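Local coordinates for protein putative laminarinase (Phanerochaete chrysosporium, PDB 2W39) that probably hydrolyses beta-glucans such as laminarin and lichenin, as an extracellular family 16 glycoside hydrolase of a white-rot fungus, at residues A[142-147]-A[151-156]; A[184-189]-A[211-216]; A[170-173]-A[177-180]. All coordinates share one frame; numbering follows the deposited sequence.

Contact 1. Residues A[142-147]-A[151-156]; sequences ASRTMT and TNNNCD
R144 and N153 meet through one direct hydrogen bond. NH1 of R144 donates to OD1 of N153 over 2.9 Å, with an N-H...O angle of 156°. OD1 lies at the guanidinium edge, close to its plane, but the donor sits well above the amide plane. The two flat groups are turned 59° apart. R144 CG sits between the backbone N and the carbonyl carbon (chi1 71°), and a bend at chi2 brings the guanidinium to N153. NH1 also bonds to P141 O, and NE to F230 O.

Two waters widen the polar contact. One accepts from R144 NH2 and lies 2.9 Å from N153 OD1, to which it can donate. The other accepts from N153 ND2 at 3.0 Å and donates to A142 O. With an alanine here, R144 NH1 is likely to lose its acceptor on segment 151-156, one water its ND2 donor and the other OD1.

A142 CA approaches N153 ND2 at 4.0 Å. Within segment 142-147, CE of M146 covers one guanidinium face.

This hydrated surface contact joins the loop after strand 138-139 to the end of strand 149-152. R144 and M146 also touch strands 165-168 and 229-232. C155 is disulfide-bonded to C165, and D156 caps helix 157-160.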
loop_
_atom_site.group_PDB
_atom_site.type_symbol
_atom_site.label_atom_id
_atom_site.label_comp_id
_atom_site.label_asym_id
_atom_site.label_seq_id
_atom_site.Cartn_x
_atom_site.Cartn_y
_atom_site.Cartn_z
ATOM N N ALA A 142 8.870 -1.683 -22.700
ATOM C CA ALA A 142 8.292 -3.022 -22.691
ATOM C C ALA A 142 9.149 -4.020 -21.909
ATOM O O ALA A 142 8.617 -4.921 -21.261
ATOM C CB ALA A 142 8.090 -3.518 -24.120
ATOM N N SER A 143 10.465 -3.842 -21.975
ATOM C CA SER A 143 11.399 -4.724 -21.294
ATOM C C SER A 143 12.326 -3.903 -20.418
ATOM O O SER A 143 12.970 -2.972 -20.888
ATOM C CB SER A 143 12.206 -5.530 -22.326
ATOM O OG SER A 143 13.097 -6.438 -21.698
ATOM N N ARG A 144 12.393 -4.255 -19.134
ATOM C CA ARG A 144 13.387 -3.698 -18.237
ATOM C C ARG A 144 13.622 -4.675 -17.099
ATOM O O ARG A 144 12.793 -5.536 -16.815
ATOM C CB ARG A 144 12.981 -2.294 -17.737
ATOM C CG ARG A 144 11.812 -2.235 -16.745
ATOM C CD ARG A 144 10.442 -2.206 -17.400
ATOM N NE ARG A 144 9.471 -1.745 -16.405
ATOM C CZ ARG A 144 8.159 -1.648 -16.594
ATOM N NH1 ARG A 144 7.613 -1.940 -17.779
ATOM N NH2 ARG A 144 7.393 -1.234 -15.584
ATOM N N THR A 145 14.761 -4.531 -16.449
ATOM C CA THR A 145 15.208 -5.526 -15.495
ATOM C C THR A 145 14.430 -5.468 -14.176
ATOM O O THR A 145 14.574 -4.527 -13.378
ATOM C CB THR A 145 16.726 -5.412 -15.307
ATOM O OG1 THR A 145 17.329 -5.818 -16.536
ATOM C CG2 THR A 145 17.222 -6.321 -14.212
ATOM N N MET A 146 13.645 -6.520 -13.951
ATOM C CA MET A 146 12.843 -6.671 -12.738
ATOM C C MET A 146 12.357 -8.102 -12.704
ATOM O O MET A 146 12.393 -8.796 -13.731
ATOM C CB MET A 146 11.662 -5.697 -12.742
ATOM C CG MET A 146 10.673 -5.926 -13.874
ATOM S SD MET A 146 9.545 -4.542 -13.981
ATOM C CE MET A 146 8.479 -5.078 -15.320
ATOM N N THR A 147 11.913 -8.569 -11.541
ATOM C CA THR A 147 11.388 -9.933 -11.449
ATOM C C THR A 147 9.887 -10.037 -11.724
ATOM O O THR A 147 9.378 -11.119 -12.042
ATOM C CB THR A 147 11.682 -10.563 -10.093
ATOM O OG1 THR A 147 10.927 -9.848 -9.114
ATOM C CG2 THR A 147 13.165 -10.508 -9.748
ATOM N N THR A 151 1.942 -4.902 -16.559
ATOM C CA THR A 151 0.556 -5.069 -17.048
ATOM C C THR A 151 -0.008 -3.936 -17.914
ATOM O O THR A 151 -0.879 -4.156 -18.760
ATOM C CB THR A 151 -0.414 -5.259 -15.906
ATOM O OG1 THR A 151 -0.265 -4.158 -15.004
ATOM C CG2 THR A 151 -0.132 -6.565 -15.191
ATOM N N ASN A 152 0.447 -2.722 -17.648
ATOM C CA ASN A 152 0.111 -1.536 -18.429
ATOM C C ASN A 152 1.348 -0.658 -18.360
ATOM O O ASN A 152 1.902 -0.479 -17.271
ATOM C CB ASN A 152 -1.078 -0.773 -17.821
ATOM C CG ASN A 152 -2.346 -1.623 -17.700
ATOM O OD1 ASN A 152 -2.821 -1.896 -16.593
ATOM N ND2 ASN A 152 -2.896 -2.038 -18.837
ATOM N N ASN A 153 1.792 -0.117 -19.493
ATOM C CA ASN A 153 3.022 0.670 -19.527
ATOM C C ASN A 153 2.829 2.165 -19.745
ATOM O O ASN A 153 3.795 2.874 -19.969
ATOM C CB ASN A 153 4.022 0.066 -20.514
ATOM C CG ASN A 153 4.660 -1.201 -19.976
ATOM O OD1 ASN A 153 4.968 -1.295 -18.784
ATOM N ND2 ASN A 153 4.883 -2.171 -20.845
ATOM N N ASN A 154 1.591 2.638 -19.695
ATOM C CA ASN A 154 1.336 4.076 -19.723
ATOM C C ASN A 154 0.914 4.518 -18.337
ATOM O O ASN A 154 -0.101 4.048 -17.844
ATOM C CB ASN A 154 0.250 4.386 -20.751
ATOM C CG ASN A 154 -0.086 5.856 -20.813
ATOM O OD1 ASN A 154 0.596 6.705 -20.233
ATOM N ND2 ASN A 154 -1.158 6.174 -21.540
ATOM N N CYS A 155 1.701 5.392 -17.705
ATOM C CA CYS A 155 1.433 5.804 -16.317
ATOM C C CYS A 155 0.455 6.966 -16.203
ATOM O O CYS A 155 -0.032 7.245 -15.107
ATOM C CB CYS A 155 2.726 6.217 -15.604
ATOM S SG CYS A 155 4.131 5.091 -15.794
ATOM N N ASP A 156 0.212 7.664 -17.317
ATOM C CA ASP A 156 -0.615 8.864 -17.345
ATOM C C ASP A 156 -2.067 8.497 -17.132
ATOM O O ASP A 156 -2.695 7.871 -17.998
ATOM C CB ASP A 156 -0.447 9.540 -18.718
ATOM C CG ASP A 156 -1.392 10.706 -18.943
ATOM O OD1 ASP A 156 -1.908 11.287 -17.959
ATOM O OD2 ASP A 156 -1.601 11.053 -20.133
HETATM O O HOH W 1 5.824 -4.974 -20.997
HETATM O O HOH W 2 4.595 -1.009 -15.939
#

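Contact 2. Residues A[184-189]-A[211-216]; sequences GGWYAM and DIASGP
W186 and I212 pack most tightly where helix 210-214 packs against strand 185-191. CG2 of I212 presses on CB of W186 at 3.4 Å and reaches on to the ring carbon CG. The next residue, A213, covers the ring. Its CA lies over one face of the indole in a CH-pi contact, 3.9 Å from the centroid of the five-membered ring and 30° off the ring normal. Its CB touches CZ2 of W186 at 3.8 Å, so the small residue spans both rings of the indole.

I212 divides its branches between two partners. CG1 is anti to the carbonyl carbon and the chain then runs straight on (chi2 173°). This carries CD1 to CB of A188 at 4.0 Å, while CG2 stays with W186. V86, F201 and W224 also touch I212.

The far side is looser and wet. A water accepts weakly from W186 NE1 at 3.1 Å and lies 2.8 Å from I212 O, a good acceptor for it. CB of S214 points away from the strand, and G215 has left helical geometry with positive phi. A weak bond joins G215 N to D211 O.

No direct hydrogen bond crosses between the segments. The helix is therefore seated on the outer face of the sheet by apolar fit, with a loosely held water at the border. R203 adds a cation-pi contact to W186, so the indole serves both as an apolar floor and as a partner for charge.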
loop_
_atom_site.group_PDB
_atom_site.type_symbol
_atom_site.label_atom_id
_atom_site.label_comp_id
_atom_site.label_asym_id
_atom_site.label_seq_id
_atom_site.Cartn_x
_atom_site.Cartn_y
_atom_site.Cartn_z
ATOM N N GLY A 184 3.952 -12.719 6.238
ATOM C CA GLY A 184 4.170 -11.425 5.606
ATOM C C GLY A 184 5.545 -11.331 4.990
ATOM O O GLY A 184 6.004 -12.264 4.314
ATOM N N GLY A 185 6.229 -10.210 5.214
ATOM C CA GLY A 185 7.526 -9.974 4.600
ATOM C C GLY A 185 7.841 -8.501 4.567
ATOM O O GLY A 185 7.249 -7.707 5.301
ATOM N N TRP A 186 8.798 -8.154 3.717
ATOM C CA TRP A 186 9.305 -6.791 3.632
ATOM C C TRP A 186 9.044 -6.238 2.249
ATOM O O TRP A 186 9.272 -6.908 1.223
ATOM C CB TRP A 186 10.810 -6.737 3.874
ATOM C CG TRP A 186 11.243 -7.155 5.239
ATOM C CD1 TRP A 186 11.442 -6.329 6.315
ATOM C CD2 TRP A 186 11.570 -8.480 5.672
ATOM N NE1 TRP A 186 11.873 -7.064 7.391
ATOM C CE2 TRP A 186 11.958 -8.384 7.028
ATOM C CE3 TRP A 186 11.563 -9.742 5.048
ATOM C CZ2 TRP A 186 12.361 -9.499 7.778
ATOM C CZ3 TRP A 186 11.980 -10.855 5.797
ATOM C CH2 TRP A 186 12.367 -10.720 7.152
ATOM N N TYR A 187 8.547 -5.010 2.211
ATOM C CA TYR A 187 8.468 -4.220 0.977
ATOM C C TYR A 187 9.400 -3.042 1.125
ATOM O O TYR A 187 9.352 -2.333 2.141
ATOM C CB TYR A 187 7.043 -3.730 0.727
ATOM C CG TYR A 187 6.202 -4.749 -0.015
ATOM C CD1 TYR A 187 5.394 -5.668 0.659
ATOM C CD2 TYR A 187 6.239 -4.794 -1.413
ATOM C CE1 TYR A 187 4.626 -6.600 -0.060
ATOM C CE2 TYR A 187 5.503 -5.734 -2.122
ATOM C CZ TYR A 187 4.703 -6.624 -1.437
ATOM O OH TYR A 187 4.006 -7.536 -2.186
ATOM N N ALA A 188 10.225 -2.797 0.109
ATOM C CA ALA A 188 11.118 -1.634 0.105
ATOM C C ALA A 188 10.927 -0.898 -1.209
ATOM O O ALA A 188 10.783 -1.514 -2.268
ATOM C CB ALA A 188 12.563 -2.064 0.275
ATOM N N MET A 189 10.939 0.428 -1.146
ATOM C CA MET A 189 10.775 1.252 -2.341
ATOM C C MET A 189 11.877 2.292 -2.333
ATOM O O MET A 189 12.024 3.013 -1.340
ATOM C CB MET A 189 9.378 1.889 -2.343
ATOM C CG MET A 189 8.977 2.656 -3.604
ATOM S SD MET A 189 9.820 4.247 -3.823
ATOM C CE MET A 189 9.205 5.162 -2.417
ATOM N N ASP A 211 20.102 -5.194 5.100
ATOM C CA ASP A 211 19.673 -3.793 5.156
ATOM C C ASP A 211 18.158 -3.669 5.314
ATOM O O ASP A 211 17.666 -2.817 6.050
ATOM C CB ASP A 211 20.013 -3.088 3.847
ATOM C CG ASP A 211 21.462 -2.721 3.704
ATOM O OD1 ASP A 211 22.253 -2.901 4.661
ATOM O OD2 ASP A 211 21.791 -2.222 2.608
ATOM N N ILE A 212 17.437 -4.496 4.571
ATOM C CA ILE A 212 15.978 -4.497 4.608
ATOM C C ILE A 212 15.466 -5.193 5.864
ATOM O O ILE A 212 14.602 -4.658 6.557
ATOM C CB ILE A 212 15.411 -5.163 3.337
ATOM C CG1 ILE A 212 15.654 -4.267 2.105
ATOM C CG2 ILE A 212 13.927 -5.510 3.489
ATOM C CD1 ILE A 212 15.280 -4.901 0.790
ATOM N N ALA A 213 15.994 -6.380 6.154
ATOM C CA ALA A 213 15.435 -7.218 7.210
ATOM C C ALA A 213 15.684 -6.665 8.615
ATOM O O ALA A 213 14.812 -6.764 9.471
ATOM C CB ALA A 213 15.972 -8.624 7.073
ATOM N N SER A 214 16.857 -6.079 8.844
ATOM C CA SER A 214 17.238 -5.640 10.194
ATOM C C SER A 214 17.180 -4.145 10.443
ATOM O O SER A 214 17.306 -3.702 11.585
ATOM C CB SER A 214 18.629 -6.153 10.534
ATOM O OG SER A 214 18.533 -7.541 10.771
ATOM N N GLY A 215 17.057 -3.368 9.379
ATOM C CA GLY A 215 16.911 -1.930 9.532
ATOM C C GLY A 215 18.052 -1.177 10.196
ATOM O O GLY A 215 17.805 -0.358 11.071
ATOM N N PRO A 216 19.308 -1.420 9.771
ATOM C CA PRO A 216 20.413 -0.620 10.292
ATOM C C PRO A 216 20.242 0.818 9.816
ATOM O O PRO A 216 19.494 1.092 8.865
ATOM C CB PRO A 216 21.645 -1.236 9.609
ATOM C CG PRO A 216 21.103 -1.769 8.315
ATOM C CD PRO A 216 19.778 -2.368 8.756
HETATM O O HOH W 3 12.858 -4.438 8.744
#

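Contact 3. Residues A[170-173]-A[177-180]; sequences PTAN and PSFN
N173 lies across from S178 and F179, and its OD1 takes the shortest polar bond here. T171 OG1 donates to it over 2.7 Å, tilted 34° from the carbonyl plane. CG of N173 sits between the backbone N and the carbonyl carbon (chi1 67°), which turns the amide back toward T171 and away from the helix.

The backbone and CB of N173 do the touching. Its O faces F179 and lies 3.3 Å from the CA of that residue in a CA-H...O contact. It is also 3.3 Å from F179 CD1, near the plane of the ring and at its edge.

S178 fills the other half. Its OG is anti to the backbone N (chi1 179°) and reaches over the turn, 3.1 Å from N173 CA and 3.5 Å from N173 CB. It is 3.7 Å from A172 CB. N173 N is close to this hydroxyl, but the angle is too poor for a hydrogen bond. A172 O bonds to S126 OG.

F179 and N173 both rest on F200 of strand 195-202. The 3-10 turn lies just before helix 176-181. This is a helix-bearing connection between the two sheets of the GH16 beta-sandwich, from strand 165-168 to strand 185-191.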
loop_
_atom_site.group_PDB
_atom_site.type_symbol
_atom_site.label_atom_id
_atom_site.label_comp_id
_atom_site.label_asym_id
_atom_site.label_seq_id
_atom_site.Cartn_x
_atom_site.Cartn_y
_atom_site.Cartn_z
ATOM N N PRO A 170 5.905 -11.596 -8.822
ATOM C CA PRO A 170 5.941 -12.940 -9.401
ATOM C C PRO A 170 5.434 -14.054 -8.513
ATOM O O PRO A 170 5.237 -15.165 -9.023
ATOM C CB PRO A 170 7.432 -13.146 -9.691
ATOM C CG PRO A 170 8.123 -12.296 -8.657
ATOM C CD PRO A 170 7.257 -11.092 -8.512
ATOM N N THR A 171 5.282 -13.816 -7.214
ATOM C CA THR A 171 4.866 -14.894 -6.301
ATOM C C THR A 171 3.536 -14.613 -5.624
ATOM O O THR A 171 3.178 -13.465 -5.338
ATOM C CB THR A 171 5.915 -15.209 -5.212
ATOM O OG1 THR A 171 6.036 -14.090 -4.325
ATOM C CG2 THR A 171 7.284 -15.571 -5.824
ATOM N N ALA A 172 2.808 -15.687 -5.319
ATOM C CA ALA A 172 1.533 -15.579 -4.620
ATOM C C ALA A 172 1.686 -14.959 -3.233
ATOM O O ALA A 172 0.816 -14.193 -2.793
ATOM C CB ALA A 172 0.864 -16.924 -4.515
ATOM N N ASN A 173 2.785 -15.277 -2.554
ATOM C CA ASN A 173 2.970 -14.848 -1.175
ATOM C C ASN A 173 3.343 -13.374 -1.047
ATOM O O ASN A 173 3.591 -12.892 0.046
ATOM C CB ASN A 173 3.938 -15.771 -0.426
ATOM C CG ASN A 173 5.371 -15.688 -0.946
ATOM O OD1 ASN A 173 5.725 -14.800 -1.734
ATOM N ND2 ASN A 173 6.208 -16.621 -0.500
ATOM N N PRO A 177 -4.191 -13.632 1.554
ATOM C CA PRO A 177 -4.100 -14.808 2.416
ATOM C C PRO A 177 -2.768 -15.558 2.281
ATOM O O PRO A 177 -2.250 -16.061 3.288
ATOM C CB PRO A 177 -5.276 -15.669 1.931
ATOM C CG PRO A 177 -6.310 -14.640 1.513
ATOM C CD PRO A 177 -5.480 -13.561 0.829
ATOM N N SER A 178 -2.213 -15.638 1.077
ATOM C CA SER A 178 -0.919 -16.316 0.894
ATOM C C SER A 178 0.187 -15.605 1.700
ATOM O O SER A 178 0.962 -16.226 2.430
ATOM C CB SER A 178 -0.555 -16.310 -0.584
ATOM O OG SER A 178 0.693 -16.928 -0.803
ATOM N N PHE A 179 0.276 -14.288 1.551
ATOM C CA PHE A 179 1.217 -13.468 2.317
ATOM C C PHE A 179 1.014 -13.668 3.815
ATOM O O PHE A 179 1.974 -13.864 4.572
ATOM C CB PHE A 179 0.965 -12.025 1.887
ATOM C CG PHE A 179 1.715 -10.957 2.657
ATOM C CD1 PHE A 179 2.893 -10.403 2.158
ATOM C CD2 PHE A 179 1.154 -10.398 3.804
ATOM C CE1 PHE A 179 3.522 -9.340 2.807
ATOM C CE2 PHE A 179 1.778 -9.316 4.461
ATOM C CZ PHE A 179 2.952 -8.802 3.963
ATOM N N ASN A 180 -0.242 -13.621 4.254
ATOM C CA ASN A 180 -0.511 -13.723 5.681
ATOM C C ASN A 180 -0.122 -15.083 6.258
ATOM O O ASN A 180 0.438 -15.174 7.360
ATOM C CB ASN A 180 -1.974 -13.397 5.961
ATOM C CG ASN A 180 -2.274 -11.926 5.770
ATOM O OD1 ASN A 180 -1.367 -11.088 5.872
ATOM N ND2 ASN A 180 -3.530 -11.595 5.495
#

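The three contacts follow one another along the chain. Contact 3 lies between the others and touches both. T147 O of contact 1 packs on P170 CB at 3.7 Å, and G184 N of contact 2 probably bonds to F179 O at 2.8 Å. Contacts 1 and 2 do not touch; their nearest atoms are about 10 Å apart. Centres lie about 21 Å apart for contacts 1 and 3, and about 17 Å for 2 and 3. None of their residues lines the sugar pocket. Two links lead there: the C155-C165 disulfide closes the segment, with helix 157-160, that holds pocket residue N162, and Y187 packs on I118 and I119 of strand 115-120, which carries E115, D117 and E120.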